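Local coordinates for protein tRNA (adenine(22)-N(1))-methyltransferase (PDB 6Q56) that transfers a methyl group from S-adenosyl-L-methionine to N1 of adenine 22 in tRNA, as one step of tRNA processing, at residues P34-A37 with H41-S44; R61-S66 with I72-G77; E116-Q121 with R130-K135. The protein carries 2 engineered substitutions. One frame throughout, in Å; residues are numbered along the deposited sequence.

Three contacts follow one another along this Rossmann-type methyltransferase chain, each closing its own short loop, and none nests within or crosses another. Interaction 1 closes the first, where helix 32-39 turns back into strand 43-50. Interaction 2 opens after that strand, on helix 53-65, and closes the loop into strand 72-76, an outermost strand of the sheet. These two touch: CD1 of Ile72 packs on CA of the engineered Ser35 at 3.7 Å, so successive beta-alpha-beta units are joined side by side. Interaction 3, centred about 21 Å from the centre of interaction 1, ties strand 117-122 of the same sheet to helix 127-135, which follows it in the chain.

Interaction 1 (P34-A37 with H41-S44); sequences PSYA and HKAS. Engineered in segment 34-37: Ser35 (natural residue Cys).
Ala37 and the pair Lys42-Ala43 meet mainly through a single backbone oxygen. Ala37 O accepts a hydrogen bond from Ala43 N at 3.0 Å with an N-H...O angle of 154°, and a weak one from Lys42 N at 2.7 Å, where the bend at the hydrogen is marked. The Ala43 amide comes down from above the carbonyl plane and not along a lone pair. The positive phi of His41 (58°) is consistent with a tight return of the chain that brings two consecutive amides to this one acceptor.

Methyl groups complete the join: CB of Ala37 and CB of Ala43 lie 3.9 Å apart, beside the shared oxygen. Lys42 adds its CB, 3.4 Å from Ala37 O. Its CG is set anti to the carbonyl carbon (chi1 -68°), and its CD lies 4.4 Å from CE1 of Tyr36, oblique to the ring; bends at chi3 and chi4 then carry the end of the chain away. That ring is held at its far end by Gln11, bonded to the phenol OH. Ser35, engineered in place of a cysteine, bonds through OG to Ala31 O.

The contact is the return turn of a beta-alpha-beta unit. Both alanine methyl groups rest on Met23 of strand 21-26, the first strand of the unit, and Ser44 pairs through its backbone with Ala21 as strand 43-50 sets out alongside it.

Interaction 2 (R61-S66 with I72-G77); sequences RQVEKS and ISVRQG
Helix 61-65 and strand 72-76 come closest in backbone terms at Val63 and Ile72, whose CA atoms are 7.0 Å apart, a spacing that leaves the join to side chains. Val63 supplies the helix's share, and its two methyl groups divide the work. With chi1 at 170°, CG1 stands anti to the backbone nitrogen and reaches the root of the isoleucine, 3.7 Å from Ile72 CB, while CG2 stands anti to the carbonyl carbon and turns to the next strand residue facing the helix, 3.6 Å from Val74 CG2. The second branch also touches the isoleucine, lying 3.8 Å from Ile72 CG2, so the valine bridges two residues, one apart in sequence, that share a face of the strand. The side chains of Val63 and Val74 pass in opposite directions. Putting an alanine here would take away both gamma methyls and would probably leave Ile72 CB and Val74 CG2 without their partner on this turn of the helix, opening a gap there.

On the strand's other face, Arg75 NE points almost straight at Ser73 OG (2.8 Å, 172°), which lies in the guanidinium plane. Glu87 and the carbonyl of Val82 take its two terminal nitrogens, so the flat group is fixed in rotation.

The intervening loop carries Ser70, a phosphorylation site that bears no phosphate in this crystal. With strand 43-50 before it and helix 53-65 between, strand 72-76 completes a second beta-alpha-beta unit, lying parallel to strand 43-50 at the edge of the sheet. Phe56 and Ala59, earlier on helix 53-65, also pack on Val74, while Ile72 extends to Val38 of helix 32-39.

Interaction 3 (E116-Q121 with R130-K135); sequences ERLILQ and REWLYK
Strand 117-122 of the methyltransferase sheet is packed on one face by the helix that follows it, 127-135, with Leu118 and Leu120 meeting Trp132 and Leu133. The segments run nearly antiparallel, at 165° between their directions, with axes 12.1 Å apart at closest approach, a gap bridged by these apolar side chains. CD1 of Leu118 does most of the touching: it sits 4.0 Å from CD2 of Leu133 and 4.2 Å from CZ3 of Trp132, approaching the indole at its edge, near the ring plane.

In this seven-stranded sheet, ordered 3-2-1-4-5-7-6 as in class I S-adenosylmethionine-dependent methyltransferases, strand 117-122 is the fifth, between parallel strand 90-96 and antiparallel strand 151-159. Leu120 contributes its CD1 more loosely, 4.4 Å from the same CD2 of Leu133. The indole extends anti to the Trp132 backbone nitrogen (chi1 -175°), placing CZ3 of its six-membered ring at Leu118 while NE1 bonds Glu106, a carboxylate that also forms a salt bridge with Lys135. Leu133 leans on Ala158 of strand 151-159 and on Tyr138, and Leu118 and Leu120 rest in turn on Ile91 and Ile93 of strand 90-96.

Interaction 1 (P34-A37 with H41-S44)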
loop_
_atom_site.group_PDB
_atom_site.type_symbol
_atom_site.label_atom_id
_atom_site.label_comp_id
_atom_site.label_asym_id
_atom_site.label_seq_id
_atom_site.Cartn_x
_atom_site.Cartn_y
_atom_site.Cartn_z
ATOM N N PRO A 34 8.130 12.921 -3.921
ATOM C CA PRO A 34 7.450 14.207 -4.089
ATOM C C PRO A 34 8.268 15.196 -4.911
ATOM O O PRO A 34 7.701 15.950 -5.685
ATOM C CB PRO A 34 7.244 14.709 -2.654
ATOM C CG PRO A 34 7.950 13.754 -1.763
ATOM C CD PRO A 34 8.139 12.486 -2.520
ATOM N N SER A 35 9.582 15.191 -4.752
ATOM C CA SER A 35 10.425 16.095 -5.514
ATOM C C SER A 35 10.308 15.720 -6.977
ATOM O O SER A 35 10.181 16.564 -7.849
ATOM C CB SER A 35 11.878 15.986 -5.062
ATOM O OG SER A 35 12.089 16.602 -3.810
ATOM N N TYR A 36 10.348 14.422 -7.215
ATOM C CA TYR A 36 10.249 13.866 -8.554
ATOM C C TYR A 36 8.909 14.201 -9.190
ATOM O O TYR A 36 8.845 14.510 -10.369
ATOM C CB TYR A 36 10.435 12.350 -8.505
ATOM C CG TYR A 36 10.170 11.632 -9.802
ATOM C CD1 TYR A 36 8.881 11.340 -10.199
ATOM C CD2 TYR A 36 11.207 11.235 -10.617
ATOM C CE1 TYR A 36 8.633 10.676 -11.375
ATOM C CE2 TYR A 36 10.968 10.570 -11.796
ATOM C CZ TYR A 36 9.681 10.293 -12.169
ATOM O OH TYR A 36 9.442 9.639 -13.342
ATOM N N ALA A 37 7.843 14.127 -8.405
ATOM C CA ALA A 37 6.502 14.391 -8.909
ATOM C C ALA A 37 6.286 15.846 -9.286
ATOM O O ALA A 37 5.700 16.142 -10.317
ATOM C CB ALA A 37 5.463 13.952 -7.895
ATOM N N HIS A 41 6.204 17.775 -13.025
ATOM C CA HIS A 41 4.886 18.382 -13.134
ATOM C C HIS A 41 3.732 17.411 -12.969
ATOM O O HIS A 41 2.611 17.702 -13.357
ATOM C CB HIS A 41 4.795 19.129 -14.456
ATOM C CG HIS A 41 6.046 19.875 -14.787
ATOM N ND1 HIS A 41 6.897 19.490 -15.799
ATOM C CD2 HIS A 41 6.620 20.951 -14.201
ATOM C CE1 HIS A 41 7.929 20.311 -15.837
ATOM N NE2 HIS A 41 7.783 21.208 -14.880
ATOM N N LYS A 42 4.011 16.265 -12.370
ATOM C CA LYS A 42 2.981 15.281 -12.124
ATOM C C LYS A 42 2.123 15.802 -10.993
ATOM O O LYS A 42 0.928 15.547 -10.933
ATOM C CB LYS A 42 3.592 13.944 -11.741
ATOM C CG LYS A 42 4.338 13.252 -12.869
ATOM C CD LYS A 42 4.579 11.786 -12.557
ATOM C CE LYS A 42 3.277 11.082 -12.217
ATOM N NZ LYS A 42 2.261 11.170 -13.301
ATOM N N ALA A 43 2.749 16.544 -10.094
ATOM C CA ALA A 43 2.056 17.131 -8.959
ATOM C C ALA A 43 2.283 18.631 -8.973
ATOM O O ALA A 43 3.335 19.096 -9.379
ATOM C CB ALA A 43 2.559 16.534 -7.661
ATOM N N SER A 44 1.283 19.385 -8.544
ATOM C CA SER A 44 1.378 20.836 -8.529
ATOM C C SER A 44 2.121 21.294 -7.295
ATOM O O SER A 44 2.871 22.257 -7.325
ATOM C CB SER A 44 -0.011 21.460 -8.563
ATOM O OG SER A 44 -0.806 21.001 -7.495
#

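Interaction 2 (R61-S66 with I72-G77)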
loop_
_atom_site.group_PDB
_atom_site.type_symbol
_atom_site.label_atom_id
_atom_site.label_comp_id
_atom_site.label_asym_id
_atom_site.label_seq_id
_atom_site.Cartn_x
_atom_site.Cartn_y
_atom_site.Cartn_z
ATOM N N ARG A 61 16.226 19.430 3.949
ATOM C CA ARG A 61 17.462 19.871 3.329
ATOM C C ARG A 61 17.543 19.506 1.859
ATOM O O ARG A 61 18.140 20.227 1.081
ATOM C CB ARG A 61 18.666 19.304 4.071
ATOM C CG ARG A 61 18.942 20.009 5.381
ATOM C CD ARG A 61 19.020 21.516 5.198
ATOM N NE ARG A 61 18.944 22.214 6.472
ATOM C CZ ARG A 61 19.998 22.569 7.197
ATOM N NH1 ARG A 61 21.223 22.302 6.770
ATOM N NH2 ARG A 61 19.824 23.197 8.345
ATOM N N GLN A 62 16.949 18.386 1.479
ATOM C CA GLN A 62 16.964 17.976 0.093
ATOM C C GLN A 62 16.066 18.914 -0.684
ATOM O O GLN A 62 16.443 19.420 -1.734
ATOM C CB GLN A 62 16.477 16.545 -0.051
ATOM C CG GLN A 62 16.731 15.951 -1.419
ATOM C CD GLN A 62 18.204 15.906 -1.764
ATOM O OE1 GLN A 62 19.057 16.207 -0.933
ATOM N NE2 GLN A 62 18.510 15.536 -2.999
ATOM N N VAL A 63 14.871 19.141 -0.157
ATOM C CA VAL A 63 13.909 20.020 -0.794
ATOM C C VAL A 63 14.466 21.435 -0.898
ATOM O O VAL A 63 14.225 22.136 -1.867
ATOM C CB VAL A 63 12.575 20.011 -0.037
ATOM C CG1 VAL A 63 11.652 21.105 -0.539
ATOM C CG2 VAL A 63 11.925 18.654 -0.183
ATOM N N GLU A 64 15.217 21.849 0.105
ATOM C CA GLU A 64 15.807 23.171 0.095
ATOM C C GLU A 64 16.944 23.157 -0.915
ATOM O O GLU A 64 17.079 24.058 -1.725
ATOM C CB GLU A 64 16.325 23.529 1.482
ATOM C CG GLU A 64 16.169 24.993 1.847
ATOM C CD GLU A 64 16.453 25.261 3.315
ATOM O OE1 GLU A 64 16.748 24.299 4.058
ATOM O OE2 GLU A 64 16.378 26.436 3.725
ATOM N N LYS A 65 17.747 22.104 -0.856
ATOM C CA LYS A 65 18.880 21.926 -1.750
ATOM C C LYS A 65 18.398 21.888 -3.188
ATOM O O LYS A 65 19.066 22.383 -4.084
ATOM C CB LYS A 65 19.622 20.624 -1.416
ATOM C CG LYS A 65 20.921 20.391 -2.171
ATOM C CD LYS A 65 22.098 21.078 -1.501
ATOM C CE LYS A 65 23.423 20.413 -1.850
ATOM N NZ LYS A 65 23.775 20.475 -3.290
ATOM N N SER A 66 17.229 21.297 -3.400
ATOM C CA SER A 66 16.651 21.185 -4.729
ATOM C C SER A 66 15.894 22.444 -5.119
ATOM O O SER A 66 15.382 22.545 -6.220
ATOM C CB SER A 66 15.697 19.995 -4.791
ATOM O OG SER A 66 16.398 18.772 -4.810
ATOM N N ILE A 72 7.060 22.481 -2.190
ATOM C CA ILE A 72 7.072 21.334 -1.296
ATOM C C ILE A 72 7.228 21.723 0.158
ATOM O O ILE A 72 8.120 22.463 0.525
ATOM C CB ILE A 72 8.191 20.355 -1.665
ATOM C CG1 ILE A 72 7.998 19.865 -3.095
ATOM C CG2 ILE A 72 8.205 19.184 -0.704
ATOM C CD1 ILE A 72 8.915 18.742 -3.494
ATOM N N SER A 73 6.338 21.196 0.978
ATOM C CA SER A 73 6.343 21.460 2.396
ATOM C C SER A 73 6.674 20.202 3.171
ATOM O O SER A 73 5.865 19.290 3.248
ATOM C CB SER A 73 4.979 21.988 2.832
ATOM O OG SER A 73 4.905 22.131 4.231
ATOM N N VAL A 74 7.869 20.166 3.743
ATOM C CA VAL A 74 8.306 19.037 4.536
ATOM C C VAL A 74 7.841 19.278 5.960
ATOM O O VAL A 74 8.227 20.250 6.591
ATOM C CB VAL A 74 9.834 18.873 4.509
ATOM C CG1 VAL A 74 10.247 17.642 5.293
ATOM C CG2 VAL A 74 10.336 18.783 3.085
ATOM N N ARG A 75 7.002 18.385 6.457
ATOM C CA ARG A 75 6.464 18.516 7.795
ATOM C C ARG A 75 6.776 17.318 8.659
ATOM O O ARG A 75 6.934 16.215 8.174
ATOM C CB ARG A 75 4.958 18.720 7.716
ATOM C CG ARG A 75 4.568 19.829 6.769
ATOM C CD ARG A 75 3.072 19.946 6.603
ATOM N NE ARG A 75 2.718 20.901 5.574
ATOM C CZ ARG A 75 1.476 21.138 5.184
ATOM N NH1 ARG A 75 0.469 20.487 5.740
ATOM N NH2 ARG A 75 1.240 22.022 4.234
ATOM N N GLN A 76 6.861 17.559 9.955
ATOM C CA GLN A 76 7.145 16.508 10.898
ATOM C C GLN A 76 5.879 16.160 11.647
ATOM O O GLN A 76 5.165 17.033 12.117
ATOM C CB GLN A 76 8.242 16.928 11.867
ATOM C CG GLN A 76 8.478 15.921 12.972
ATOM C CD GLN A 76 9.798 16.104 13.675
ATOM O OE1 GLN A 76 10.320 17.206 13.773
ATOM N NE2 GLN A 76 10.340 15.016 14.176
ATOM N N GLY A 77 5.604 14.870 11.745
ATOM C CA GLY A 77 4.425 14.397 12.431
ATOM C C GLY A 77 4.158 12.937 12.158
ATOM O O GLY A 77 4.799 12.330 11.317
#

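Interaction 3 (E116-Q121 with R130-K135)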
loop_
_atom_site.group_PDB
_atom_site.type_symbol
_atom_site.label_atom_id
_atom_site.label_comp_id
_atom_site.label_asym_id
_atom_site.label_seq_id
_atom_site.Cartn_x
_atom_site.Cartn_y
_atom_site.Cartn_z
ATOM N N GLU A 116 -9.710 12.114 -2.012
ATOM C CA GLU A 116 -8.292 12.041 -2.287
ATOM C C GLU A 116 -7.979 10.676 -2.853
ATOM O O GLU A 116 -8.519 9.685 -2.395
ATOM C CB GLU A 116 -7.480 12.233 -1.011
ATOM C CG GLU A 116 -7.820 13.471 -0.210
ATOM C CD GLU A 116 -8.785 13.191 0.915
ATOM O OE1 GLU A 116 -9.317 12.072 0.986
ATOM O OE2 GLU A 116 -9.003 14.094 1.735
ATOM N N ARG A 117 -7.105 10.619 -3.846
ATOM C CA ARG A 117 -6.720 9.335 -4.396
ATOM C C ARG A 117 -5.634 8.768 -3.497
ATOM O O ARG A 117 -4.667 9.449 -3.179
ATOM C CB ARG A 117 -6.188 9.445 -5.820
ATOM C CG ARG A 117 -5.517 8.169 -6.285
ATOM C CD ARG A 117 -5.055 8.229 -7.723
ATOM N NE ARG A 117 -6.172 8.195 -8.646
ATOM C CZ ARG A 117 -6.049 8.176 -9.964
ATOM N NH1 ARG A 117 -4.853 8.179 -10.519
ATOM N NH2 ARG A 117 -7.128 8.148 -10.722
ATOM N N LEU A 118 -5.807 7.527 -3.075
ATOM C CA LEU A 118 -4.829 6.885 -2.224
ATOM C C LEU A 118 -3.999 5.926 -3.055
ATOM O O LEU A 118 -4.534 5.095 -3.765
ATOM C CB LEU A 118 -5.504 6.135 -1.083
ATOM C CG LEU A 118 -6.413 6.931 -0.149
ATOM C CD1 LEU A 118 -7.027 6.015 0.894
ATOM C CD2 LEU A 118 -5.673 8.069 0.518
ATOM N N ILE A 119 -2.684 6.064 -2.957
ATOM C CA ILE A 119 -1.749 5.212 -3.664
ATOM C C ILE A 119 -0.889 4.599 -2.578
ATOM O O ILE A 119 0.050 5.211 -2.083
ATOM C CB ILE A 119 -0.889 5.994 -4.657
ATOM C CG1 ILE A 119 -1.751 6.972 -5.445
ATOM C CG2 ILE A 119 -0.174 5.041 -5.593
ATOM C CD1 ILE A 119 -0.952 8.004 -6.196
ATOM N N LEU A 120 -1.242 3.384 -2.201
ATOM C CA LEU A 120 -0.582 2.680 -1.126
ATOM C C LEU A 120 0.325 1.560 -1.602
ATOM O O LEU A 120 -0.077 0.722 -2.391
ATOM C CB LEU A 120 -1.655 2.122 -0.212
ATOM C CG LEU A 120 -2.767 3.129 0.077
ATOM C CD1 LEU A 120 -4.009 2.462 0.625
ATOM C CD2 LEU A 120 -2.265 4.194 1.026
ATOM N N GLN A 121 1.551 1.558 -1.099
ATOM C CA GLN A 121 2.523 0.544 -1.462
ATOM C C GLN A 121 2.989 -0.214 -0.230
ATOM O O GLN A 121 3.967 0.154 0.411
ATOM C CB GLN A 121 3.711 1.155 -2.201
ATOM C CG GLN A 121 4.683 0.133 -2.755
ATOM C CD GLN A 121 5.769 -0.238 -1.773
ATOM O OE1 GLN A 121 6.487 0.615 -1.273
ATOM N NE2 GLN A 121 5.898 -1.518 -1.501
ATOM N N ARG A 130 -6.717 -3.425 2.235
ATOM C CA ARG A 130 -7.958 -3.706 1.535
ATOM C C ARG A 130 -9.127 -3.769 2.512
ATOM O O ARG A 130 -10.207 -3.281 2.223
ATOM C CB ARG A 130 -7.851 -4.989 0.718
ATOM C CG ARG A 130 -6.907 -4.871 -0.461
ATOM C CD ARG A 130 -6.958 -6.085 -1.366
ATOM N NE ARG A 130 -5.852 -6.103 -2.309
ATOM C CZ ARG A 130 -4.671 -6.650 -2.063
ATOM N NH1 ARG A 130 -4.433 -7.226 -0.902
ATOM N NH2 ARG A 130 -3.728 -6.614 -2.977
ATOM N N GLU A 131 -8.901 -4.360 3.672
ATOM C CA GLU A 131 -9.946 -4.457 4.672
ATOM C C GLU A 131 -10.338 -3.064 5.137
ATOM O O GLU A 131 -11.508 -2.766 5.288
ATOM C CB GLU A 131 -9.501 -5.324 5.844
ATOM C CG GLU A 131 -9.432 -6.802 5.509
ATOM C CD GLU A 131 -9.010 -7.658 6.681
ATOM O OE1 GLU A 131 -8.572 -7.099 7.688
ATOM O OE2 GLU A 131 -9.113 -8.891 6.590
ATOM N N TRP A 132 -9.348 -2.210 5.355
ATOM C CA TRP A 132 -9.613 -0.850 5.787
ATOM C C TRP A 132 -10.333 -0.069 4.695
ATOM O O TRP A 132 -11.290 0.629 4.964
ATOM C CB TRP A 132 -8.324 -0.136 6.169
ATOM C CG TRP A 132 -8.577 1.207 6.710
ATOM C CD1 TRP A 132 -8.826 1.528 7.999
ATOM C CD2 TRP A 132 -8.640 2.420 5.972
ATOM N NE1 TRP A 132 -9.030 2.872 8.120
ATOM C CE2 TRP A 132 -8.922 3.445 6.884
ATOM C CE3 TRP A 132 -8.481 2.744 4.629
ATOM C CZ2 TRP A 132 -9.046 4.765 6.497
ATOM C CZ3 TRP A 132 -8.604 4.051 4.249
ATOM C CH2 TRP A 132 -8.883 5.047 5.176
ATOM N N LEU A 133 -9.861 -0.198 3.466
ATOM C CA LEU A 133 -10.460 0.494 2.337
ATOM C C LEU A 133 -11.927 0.131 2.171
ATOM O O LEU A 133 -12.774 0.993 1.982
ATOM C CB LEU A 133 -9.725 0.151 1.045
ATOM C CG LEU A 133 -8.356 0.770 0.841
ATOM C CD1 LEU A 133 -7.779 0.283 -0.468
ATOM C CD2 LEU A 133 -8.429 2.282 0.868
ATOM N N TYR A 134 -12.220 -1.154 2.245
ATOM C CA TYR A 134 -13.582 -1.631 2.087
ATOM C C TYR A 134 -14.508 -1.073 3.163
ATOM O O TYR A 134 -15.710 -1.020 2.989
ATOM C CB TYR A 134 -13.611 -3.157 2.104
ATOM C CG TYR A 134 -14.941 -3.735 1.741
ATOM C CD1 TYR A 134 -15.257 -4.016 0.430
ATOM C CD2 TYR A 134 -15.886 -3.989 2.709
ATOM C CE1 TYR A 134 -16.483 -4.542 0.092
ATOM C CE2 TYR A 134 -17.115 -4.510 2.383
ATOM C CZ TYR A 134 -17.406 -4.789 1.073
ATOM O OH TYR A 134 -18.623 -5.314 0.748
ATOM N N LYS A 135 -13.938 -0.847 4.331
ATOM C CA LYS A 135 -14.698 -0.409 5.478
ATOM C C LYS A 135 -14.981 1.070 5.429
ATOM O O LYS A 135 -16.020 1.515 5.872
ATOM C CB LYS A 135 -13.949 -0.775 6.760
ATOM C CG LYS A 135 -14.365 -0.007 7.997
ATOM C CD LYS A 135 -13.623 -0.476 9.232
ATOM C CE LYS A 135 -12.220 0.096 9.304
ATOM N NZ LYS A 135 -12.193 1.498 9.783
#